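Acyl-CoA dehydrogenase FadE3 (Mycobacterium smegmatis, PDB 4IV6) belongs to the acyl-CoA dehydrogenase family of flavoproteins and binds dihydroflavine-adenine dinucleotide in an assembly of four chains. Local coordinates at residues Q109-R114 / G118-T123; K276-W279 / S283-N286; A289-K294 / M331-D336. One frame throughout, in Å; residues are numbered along the deposited sequence. Where two conformers were deposited one is given.

Contact 1. Residues Q109-R114 / G118-T123; sequences QKYLPR and GELRAT
At the C-terminal end of helix 105-116 the chain turns back through a glycine into strand 122-125, and R114 of the helix meets E119 and L120 of the turn. G118, with positive phi, is the first residue to leave the helical conformation. The turn is closed by the amide N of L120, which donates to the carbonyl O of R114 at 3.0 Å; its N-H points almost straight at the oxygen (176°), although the donor stands above the carbonyl plane. T117 OG1 is a further hydrogen-bond partner of that oxygen.

Side chains extend the contact. L120 CB lies against R114 CB, 3.9 Å away, and L120 CD2 comes obliquely to Y111 CD1 at 3.6 Å while also lying over one face of the R114 guanidinium, toward its rim. A bend at chi3 (-69°) turns that guanidinium back along its own helix, where NH1 donates to K110 O at 3.0 Å, nearly in the guanidinium plane. NH2 gives a longer bond of 3.3 Å to water 1 at the edge of the same group, and the water donates to E119 OE2. The E119 carboxylate lies against the aliphatic part of R114, OE2 3.7 Å from R114 CD, with the two flat groups 70° apart. Y111 directs its hydroxyl elsewhere, to E190.

R114 and E119 are therefore linked through water and carbon contacts, not a direct salt bridge: R114 NE and E119 OE2 are 5.1 Å apart, so their opposite charges probably attract only modestly, while the backbone bond from L120 helps to close the turn.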
loop_
_atom_site.group_PDB
_atom_site.type_symbol
_atom_site.label_atom_id
_atom_site.label_comp_id
_atom_site.label_asym_id
_atom_site.label_seq_id
_atom_site.Cartn_x
_atom_site.Cartn_y
_atom_site.Cartn_z
ATOM N N GLN B 109 -9.012 39.079 28.784
ATOM C CA GLN B 109 -10.176 39.918 28.883
ATOM C C GLN B 109 -10.423 40.762 27.640
ATOM O O GLN B 109 -11.558 41.005 27.269
ATOM C CB GLN B 109 -10.061 40.828 30.119
ATOM C CG GLN B 109 -11.355 41.534 30.518
ATOM C CD GLN B 109 -12.553 40.586 30.596
ATOM O OE1 GLN B 109 -12.453 39.473 31.131
ATOM N NE2 GLN B 109 -13.687 41.016 30.037
ATOM N N LYS B 110 -9.354 41.224 27.007
ATOM C CA LYS B 110 -9.490 42.053 25.815
ATOM C C LYS B 110 -10.091 41.298 24.626
ATOM O O LYS B 110 -10.883 41.861 23.871
ATOM C CB LYS B 110 -8.127 42.584 25.418
ATOM C CG LYS B 110 -8.170 43.381 24.137
ATOM C CD LYS B 110 -6.907 44.152 23.939
ATOM C CE LYS B 110 -7.215 45.286 22.992
ATOM N NZ LYS B 110 -5.970 46.028 22.705
ATOM N N TYR B 111 -9.703 40.035 24.463
ATOM C CA TYR B 111 -9.977 39.277 23.239
ATOM C C TYR B 111 -10.988 38.115 23.346
ATOM O O TYR B 111 -11.810 37.934 22.447
ATOM C CB TYR B 111 -8.658 38.727 22.694
ATOM C CG TYR B 111 -7.724 39.796 22.179
ATOM C CD1 TYR B 111 -8.171 40.785 21.271
ATOM C CD2 TYR B 111 -6.400 39.820 22.560
ATOM C CE1 TYR B 111 -7.309 41.772 20.801
ATOM C CE2 TYR B 111 -5.544 40.806 22.093
ATOM C CZ TYR B 111 -5.993 41.781 21.219
ATOM O OH TYR B 111 -5.113 42.742 20.760
ATOM N N LEU B 112 -10.915 37.321 24.425
ATOM C CA LEU B 112 -11.716 36.091 24.532
ATOM C C LEU B 112 -13.234 36.262 24.529
ATOM O O LEU B 112 -13.923 35.425 23.918
ATOM C CB LEU B 112 -11.285 35.229 25.729
ATOM C CG LEU B 112 -9.896 34.600 25.639
ATOM C CD1 LEU B 112 -9.602 33.766 26.873
ATOM C CD2 LEU B 112 -9.762 33.735 24.395
ATOM N N PRO B 113 -13.767 37.331 25.160
ATOM C CA PRO B 113 -15.224 37.480 25.079
ATOM C C PRO B 113 -15.770 37.694 23.659
ATOM O O PRO B 113 -16.757 37.064 23.286
ATOM C CB PRO B 113 -15.512 38.684 26.009
ATOM C CG PRO B 113 -14.392 38.649 27.001
ATOM C CD PRO B 113 -13.191 38.281 26.132
ATOM N N ARG B 114 -15.118 38.528 22.853
ATOM C CA ARG B 114 -15.553 38.724 21.482
ATOM C C ARG B 114 -15.160 37.559 20.577
ATOM O O ARG B 114 -15.821 37.301 19.578
ATOM C CB ARG B 114 -15.001 40.012 20.911
ATOM C CG ARG B 114 -15.637 41.269 21.468
ATOM C CD ARG B 114 -14.950 42.463 20.837
ATOM N NE ARG B 114 -13.574 42.586 21.326
ATOM C CZ ARG B 114 -12.558 43.096 20.631
ATOM N NH1 ARG B 114 -11.341 43.181 21.191
ATOM N NH2 ARG B 114 -12.740 43.510 19.378
ATOM N N GLY B 118 -17.635 34.882 18.045
ATOM C CA GLY B 118 -17.265 35.056 16.667
ATOM C C GLY B 118 -17.222 36.510 16.222
ATOM O O GLY B 118 -16.882 36.749 15.093
ATOM N N GLU B 119 -17.548 37.470 17.095
ATOM C CA GLU B 119 -17.510 38.892 16.730
ATOM C C GLU B 119 -16.087 39.254 16.326
ATOM O O GLU B 119 -15.891 39.980 15.367
ATOM C CB GLU B 119 -17.956 39.789 17.886
ATOM C CG GLU B 119 -18.020 41.265 17.506
ATOM C CD GLU B 119 -18.307 42.188 18.682
ATOM O OE1 GLU B 119 -19.033 41.803 19.631
ATOM O OE2 GLU B 119 -17.793 43.321 18.645
ATOM N N LEU B 120 -15.110 38.725 17.072
ATOM C CA LEU B 120 -13.720 38.764 16.661
ATOM C C LEU B 120 -13.240 37.361 16.332
ATOM O O LEU B 120 -13.390 36.466 17.139
ATOM C CB LEU B 120 -12.867 39.339 17.771
ATOM C CG LEU B 120 -11.352 39.276 17.570
ATOM C CD1 LEU B 120 -10.923 40.122 16.402
ATOM C CD2 LEU B 120 -10.677 39.753 18.840
ATOM N N ARG B 121 -12.621 37.199 15.174
ATOM C CA ARG B 121 -11.989 35.958 14.781
ATOM C C ARG B 121 -10.466 36.069 14.747
ATOM O O ARG B 121 -9.905 37.140 14.442
ATOM C CB ARG B 121 -12.504 35.563 13.416
ATOM C CG ARG B 121 -13.905 34.973 13.498
ATOM C CD ARG B 121 -14.481 34.748 12.133
ATOM N NE ARG B 121 -13.776 33.714 11.419
ATOM C CZ ARG B 121 -13.968 33.456 10.134
ATOM N NH1 ARG B 121 -14.876 34.145 9.441
ATOM N NH2 ARG B 121 -13.277 32.488 9.554
ATOM N N ALA B 122 -9.800 34.962 15.069
ATOM C CA ALA B 122 -8.352 34.907 15.099
ATOM C C ALA B 122 -7.843 33.776 14.242
ATOM O O ALA B 122 -8.524 32.760 14.023
ATOM C CB ALA B 122 -7.840 34.766 16.533
ATOM N N THR B 123 -6.604 33.938 13.778
ATOM C CA THR B 123 -5.935 32.877 13.047
ATOM C C THR B 123 -4.453 32.826 13.421
ATOM O O THR B 123 -3.943 33.753 14.073
ATOM C CB THR B 123 -6.116 33.058 11.547
ATOM O OG1 THR B 123 -5.616 31.905 10.848
ATOM C CG2 THR B 123 -5.372 34.317 11.061
HETATM O O HOH W 1 -15.534 43.952 17.767
#

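Contact 2. Residues K276-W279 / S283-N286; sequences KPIW and SVGN. With FDA (dihydroflavine-adenine dinucleotide), chain C.
V284 packs with CB 3.3 Å from I278 O and with its CG2 branch on the dihydroflavine-adenine dinucleotide, at the start of helix 282-310 in the C-terminal domain of the acyl-CoA dehydrogenase fold. Its CG1 is anti to the backbone N (chi1 178°) and faces the 3-10 turn, lying 4.0 Å from W279 CA; CG2 meets the ligand's ribose at C1B, 3.6 Å away. I278 reaches the same sugar with the end of its longer branch, CD1 standing 3.6 Å from ribose O4B. S283 adds its CB at 3.8 Å from C2A of the adenine, so three side chains line the ribose and adenine part of the pocket.

Behind this first shell, the backbone of I278 is hydrogen-bonded to R271, and its side chain rests on S268 and S273, which ties the turn to helix 234-270 and strand 272-273. S283 OG and N286 ND2 pair reciprocally with N286 and S283 of the third subunit, which places the helix start at a subunit interface. E370 of the fourth subunit packs on S283 and is also hydrogen-bonded to the ligand.

The backbones themselves come close at G285, whose CA sits 3.4 Å from W279 O.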
loop_
_atom_site.group_PDB
_atom_site.type_symbol
_atom_site.label_atom_id
_atom_site.label_comp_id
_atom_site.label_asym_id
_atom_site.label_seq_id
_atom_site.Cartn_x
_atom_site.Cartn_y
_atom_site.Cartn_z
ATOM N N LYS B 276 -27.198 -7.138 -10.160
ATOM C CA LYS B 276 -27.240 -6.859 -8.718
ATOM C C LYS B 276 -26.628 -5.535 -8.272
ATOM O O LYS B 276 -25.856 -4.928 -9.014
ATOM C CB LYS B 276 -26.630 -8.002 -7.923
ATOM C CG LYS B 276 -25.231 -8.332 -8.271
ATOM C CD LYS B 276 -24.884 -9.754 -7.822
ATOM C CE LYS B 276 -23.381 -9.968 -7.981
ATOM N NZ LYS B 276 -22.844 -11.150 -7.253
ATOM N N PRO B 277 -27.003 -5.097 -7.054
ATOM C CA PRO B 277 -26.358 -3.939 -6.412
ATOM C C PRO B 277 -24.856 -4.151 -6.411
ATOM O O PRO B 277 -24.389 -5.257 -6.145
ATOM C CB PRO B 277 -26.918 -3.957 -4.982
ATOM C CG PRO B 277 -28.235 -4.644 -5.104
ATOM C CD PRO B 277 -28.074 -5.667 -6.202
ATOM N N ILE B 278 -24.125 -3.106 -6.769
ATOM C CA ILE B 278 -22.711 -3.259 -7.016
ATOM C C ILE B 278 -21.912 -3.660 -5.799
ATOM O O ILE B 278 -20.847 -4.261 -5.974
ATOM C CB ILE B 278 -22.068 -2.033 -7.708
ATOM C CG1 ILE B 278 -22.257 -0.750 -6.897
ATOM C CG2 ILE B 278 -22.582 -1.896 -9.119
ATOM C CD1 ILE B 278 -21.403 0.407 -7.398
ATOM N N TRP B 279 -22.383 -3.356 -4.582
ATOM C CA TRP B 279 -21.688 -3.846 -3.378
ATOM C C TRP B 279 -21.560 -5.359 -3.340
ATOM O O TRP B 279 -20.659 -5.883 -2.697
ATOM C CB TRP B 279 -22.341 -3.365 -2.079
ATOM C CG TRP B 279 -23.656 -4.012 -1.698
ATOM C CD1 TRP B 279 -24.907 -3.552 -1.983
ATOM C CD2 TRP B 279 -23.839 -5.210 -0.940
ATOM N NE1 TRP B 279 -25.859 -4.360 -1.429
ATOM C CE2 TRP B 279 -25.234 -5.386 -0.776
ATOM C CE3 TRP B 279 -22.953 -6.120 -0.318
ATOM C CZ2 TRP B 279 -25.774 -6.463 -0.071
ATOM C CZ3 TRP B 279 -23.494 -7.193 0.391
ATOM C CH2 TRP B 279 -24.878 -7.361 0.495
ATOM N N SER B 283 -15.236 -7.014 -5.612
ATOM C CA SER B 283 -14.284 -5.923 -5.834
ATOM C C SER B 283 -14.773 -4.626 -5.196
ATOM O O SER B 283 -13.988 -3.868 -4.626
ATOM C CB SER B 283 -14.044 -5.700 -7.325
ATOM O OG SER B 283 -13.628 -6.895 -7.958
ATOM N N VAL B 284 -16.085 -4.395 -5.246
ATOM C CA VAL B 284 -16.669 -3.214 -4.617
ATOM C C VAL B 284 -16.902 -3.376 -3.129
ATOM O O VAL B 284 -16.586 -2.493 -2.336
ATOM C CB VAL B 284 -17.973 -2.828 -5.310
ATOM C CG1 VAL B 284 -18.615 -1.625 -4.619
ATOM C CG2 VAL B 284 -17.670 -2.541 -6.768
ATOM N N GLY B 285 -17.443 -4.516 -2.743
ATOM C CA GLY B 285 -17.693 -4.806 -1.344
ATOM C C GLY B 285 -16.424 -4.797 -0.515
ATOM O O GLY B 285 -16.415 -4.352 0.632
ATOM N N ASN B 286 -15.336 -5.261 -1.114
ATOM C CA ASN B 286 -14.046 -5.248 -0.451
ATOM C C ASN B 286 -13.555 -3.834 -0.194
ATOM O O ASN B 286 -12.971 -3.541 0.871
ATOM C CB ASN B 286 -13.017 -6.014 -1.285
ATOM C CG ASN B 286 -13.279 -7.510 -1.322
ATOM O OD1 ASN B 286 -14.117 -8.039 -0.587
ATOM N ND2 ASN B 286 -12.585 -8.197 -2.218
HETATM P PA FDA C . -20.393 1.013 -13.296
HETATM O O1A FDA C . -21.692 1.583 -12.828
HETATM O O2A FDA C . -20.300 -0.113 -14.299
HETATM O O5B FDA C . -19.555 0.542 -12.019
HETATM C C5B FDA C . -19.581 1.250 -10.771
HETATM C C4B FDA C . -18.553 0.613 -9.836
HETATM O O4B FDA C . -18.855 -0.787 -9.719
HETATM C C3B FDA C . -17.139 0.694 -10.388
HETATM O O3B FDA C . -16.259 0.680 -9.287
HETATM C C2B FDA C . -17.008 -0.624 -11.141
HETATM O O2B FDA C . -15.675 -1.041 -11.330
HETATM C C1B FDA C . -17.775 -1.546 -10.234
HETATM N N9A FDA C . -18.315 -2.692 -10.944
HETATM C C8A FDA C . -19.331 -2.679 -11.820
HETATM N N7A FDA C . -19.560 -3.931 -12.249
HETATM C C5A FDA C . -18.671 -4.772 -11.628
HETATM C C6A FDA C . -18.352 -6.209 -11.665
HETATM N N6A FDA C . -19.062 -7.057 -12.461
HETATM N N1A FDA C . -17.341 -6.641 -10.870
HETATM C C2A FDA C . -16.635 -5.806 -10.084
HETATM N N3A FDA C . -16.860 -4.470 -10.018
HETATM C C4A FDA C . -17.849 -3.932 -10.768
HETATM N N1 FDA C . -17.289 5.761 -22.563
HETATM C C2 FDA C . -17.483 5.702 -23.890
HETATM O O2 FDA C . -18.220 4.797 -24.366
HETATM N N3 FDA C . -16.879 6.569 -24.705
HETATM C C4 FDA C . -16.094 7.558 -24.268
HETATM O O4 FDA C . -15.586 8.334 -25.060
HETATM C C4X FDA C . -15.827 7.701 -22.849
HETATM N N5 FDA C . -15.053 8.657 -22.307
HETATM C C5X FDA C . -15.226 8.962 -20.985
HETATM C C6 FDA C . -14.808 10.193 -20.464
HETATM C C7 FDA C . -14.954 10.492 -19.131
HETATM C C7M FDA C . -14.522 11.824 -18.594
HETATM C C8 FDA C . -15.531 9.555 -18.279
HETATM C C8M FDA C . -15.713 9.778 -16.819
HETATM C C9 FDA C . -15.928 8.339 -18.762
HETATM C C9A FDA C . -15.809 8.031 -20.112
HETATM N N10 FDA C . -16.276 6.769 -20.604
HETATM C C10 FDA C . -16.501 6.699 -21.993
HETATM C "C1'" FDA C . -17.229 6.008 -19.785
HETATM C "C2'" FDA C . -16.410 5.039 -18.961
HETATM O "O2'" FDA C . -15.785 4.045 -19.785
HETATM C "C3'" FDA C . -17.339 4.468 -17.884
HETATM O "O3'" FDA C . -17.473 5.443 -16.818
HETATM C "C4'" FDA C . -16.790 3.179 -17.332
HETATM O "O4'" FDA C . -17.112 2.177 -18.275
HETATM C "C5'" FDA C . -17.402 2.762 -15.999
HETATM O "O5'" FDA C . -18.787 2.794 -16.125
HETATM P P FDA C . -19.853 3.179 -15.042
HETATM O O1P FDA C . -19.589 4.550 -14.555
HETATM O O2P FDA C . -21.129 2.893 -15.737
HETATM O O3P FDA C . -19.464 2.159 -13.864
#

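Contact 3. Residues A289-K294 / M331-D336; sequences ADMGTK and MQIALD
K294 NZ is gripped by two acceptors on the way across to helix 316-340: Q332 OE1 at 2.8 Å and water 2 at the same distance. The bond to the amide oxygen makes a C=O...N angle of 128°, with the donor tilted 33° from the carbonyl plane. A bend at chi3 of the lysine turns NZ toward Q332, and the two side chains meet at about a right angle, K294 CE also passing close to OE1. Water 2 donates in turn to D336 OD2 at 2.7 Å, so the ammonium is joined to that carboxylate through the water, the charged atoms themselves remaining 4.9 Å apart. The other carboxylate oxygen of D336 forms a salt bridge with R339.

Beside this polar strip lies an apolar one. M291 sends its thioether across obliquely: SD is 3.7 Å from D336 CB, and CE is 3.9 Å from I333 CG2. I333 returns the contact with its other branch, CD1 lying 3.4 Å from M291 O. F261 and A264 of helix 234-270 pack on M291, while A257 and A260 pack on I333, so that a third helix packs against the pair.

The segments run nearly antiparallel, at 153°, with axes 10.0 Å apart, an arrangement consistent with the C-terminal helical bundle of acyl-CoA dehydrogenases. One turn before K294, D290 OD1 forms a salt bridge with R373 of the second subunit. Sharing the ammonium between a neutral amide and a water-linked carboxylate would favour the charged lysine, while methionine and isoleucine fill the adjoining space between the helices.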
loop_
_atom_site.group_PDB
_atom_site.type_symbol
_atom_site.label_atom_id
_atom_site.label_comp_id
_atom_site.label_asym_id
_atom_site.label_seq_id
_atom_site.Cartn_x
_atom_site.Cartn_y
_atom_site.Cartn_z
ATOM N N ALA B 289 -15.574 -2.524 2.724
ATOM C CA ALA B 289 -15.122 -3.115 3.977
ATOM C C ALA B 289 -13.820 -2.467 4.455
ATOM O O ALA B 289 -13.678 -2.157 5.634
ATOM C CB ALA B 289 -14.945 -4.627 3.844
ATOM N N ASP B 290 -12.887 -2.260 3.525
ATOM C CA ASP B 290 -11.595 -1.658 3.864
ATOM C C ASP B 290 -11.786 -0.213 4.294
ATOM O O ASP B 290 -11.223 0.211 5.300
ATOM C CB ASP B 290 -10.618 -1.751 2.705
ATOM C CG ASP B 290 -10.039 -3.122 2.563
ATOM O OD1 ASP B 290 -10.128 -3.904 3.530
ATOM O OD2 ASP B 290 -9.520 -3.445 1.480
ATOM N N MET B 291 -12.620 0.521 3.563
ATOM C CA MET B 291 -12.927 1.919 3.884
ATOM C C MET B 291 -13.549 2.058 5.284
ATOM O O MET B 291 -13.125 2.894 6.114
ATOM C CB MET B 291 -13.879 2.515 2.815
ATOM C CG MET B 291 -13.259 2.622 1.429
ATOM S SD MET B 291 -14.490 2.726 0.088
ATOM C CE MET B 291 -14.992 4.404 0.263
ATOM N N GLY B 292 -14.571 1.252 5.542
ATOM C CA GLY B 292 -15.279 1.311 6.803
ATOM C C GLY B 292 -14.389 0.900 7.963
ATOM O O GLY B 292 -14.439 1.492 9.042
ATOM N N THR B 293 -13.577 -0.126 7.740
ATOM C CA THR B 293 -12.647 -0.610 8.762
ATOM C C THR B 293 -11.574 0.454 9.126
ATOM O O THR B 293 -11.310 0.702 10.304
ATOM C CB THR B 293 -11.966 -1.915 8.288
ATOM O OG1 THR B 293 -12.961 -2.924 8.091
ATOM C CG2 THR B 293 -10.941 -2.404 9.313
ATOM N N LYS B 294 -10.944 1.044 8.118
ATOM C CA LYS B 294 -9.966 2.129 8.328
ATOM C C LYS B 294 -10.601 3.342 8.990
ATOM O O LYS B 294 -9.988 3.968 9.871
ATOM C CB LYS B 294 -9.305 2.551 7.008
ATOM C CG LYS B 294 -8.433 1.440 6.448
ATOM C CD LYS B 294 -7.537 1.804 5.251
ATOM C CE LYS B 294 -8.247 2.422 4.076
ATOM N NZ LYS B 294 -7.351 2.298 2.875
ATOM N N MET B 331 -7.600 10.459 2.621
ATOM C CA MET B 331 -7.153 10.462 1.215
ATOM C C MET B 331 -7.425 9.118 0.545
ATOM O O MET B 331 -7.935 9.069 -0.585
ATOM C CB MET B 331 -5.664 10.802 1.142
ATOM C CG MET B 331 -5.094 10.907 -0.251
ATOM S SD MET B 331 -5.679 12.365 -1.155
ATOM C CE MET B 331 -7.071 11.822 -2.125
ATOM N N GLN B 332 -7.130 8.025 1.246
ATOM C CA GLN B 332 -7.396 6.674 0.707
ATOM C C GLN B 332 -8.895 6.448 0.474
ATOM O O GLN B 332 -9.317 5.972 -0.600
ATOM C CB GLN B 332 -6.868 5.619 1.664
ATOM C CG GLN B 332 -5.339 5.635 1.750
ATOM C CD GLN B 332 -4.767 4.876 2.946
ATOM O OE1 GLN B 332 -5.457 4.142 3.669
ATOM N NE2 GLN B 332 -3.488 5.094 3.187
ATOM N N ILE B 333 -9.698 6.820 1.470
ATOM C CA ILE B 333 -11.128 6.657 1.379
ATOM C C ILE B 333 -11.709 7.550 0.283
ATOM O O ILE B 333 -12.625 7.111 -0.463
ATOM C CB ILE B 333 -11.811 6.874 2.747
ATOM C CG1 ILE B 333 -11.425 5.720 3.687
ATOM C CG2 ILE B 333 -13.321 6.977 2.614
ATOM C CD1 ILE B 333 -11.919 5.913 5.114
ATOM N N ALA B 334 -11.195 8.782 0.151
ATOM C CA ALA B 334 -11.719 9.697 -0.873
ATOM C C ALA B 334 -11.510 9.123 -2.273
ATOM O O ALA B 334 -12.412 9.115 -3.073
ATOM C CB ALA B 334 -11.107 11.076 -0.758
ATOM N N LEU B 335 -10.324 8.587 -2.541
ATOM C CA LEU B 335 -10.057 8.004 -3.854
ATOM C C LEU B 335 -10.944 6.799 -4.103
ATOM O O LEU B 335 -11.509 6.690 -5.187
ATOM C CB LEU B 335 -8.590 7.634 -4.024
ATOM C CG LEU B 335 -8.214 6.812 -5.266
ATOM C CD1 LEU B 335 -8.574 7.545 -6.543
ATOM C CD2 LEU B 335 -6.730 6.561 -5.202
ATOM N N ASP B 336 -11.085 5.924 -3.108
ATOM C CA ASP B 336 -11.874 4.694 -3.277
ATOM C C ASP B 336 -13.357 5.020 -3.463
ATOM O O ASP B 336 -14.023 4.360 -4.235
ATOM C CB ASP B 336 -11.673 3.725 -2.138
ATOM C CG ASP B 336 -10.338 2.956 -2.228
ATOM O OD1 ASP B 336 -9.619 2.999 -3.265
ATOM O OD2 ASP B 336 -10.006 2.301 -1.228
HETATM O O HOH W 2 -9.720 2.851 1.433
#

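In the fold
Along the chain the three contacts follow in series, contact 1 closing before contact 2 opens and contact 2 before contact 3. Contact 1, joining helix 105-116 to strand 122-125, lies on the opposite side of the chain's centre from the others, its centre about 50 Å from that of contact 2 and 38 Å from that of contact 3. Contacts 2 and 3 have centres about 14 Å apart; both use helix 282-310 within the C-terminal acyl-CoA dehydrogenase domain and touch the second subunit. That helix thus runs from the dihydroflavine-adenine dinucleotide pocket into the bundle with helix 316-340 and the subunit interface, whereas contact 1 turns the chain locally, and no other chain touches its segments.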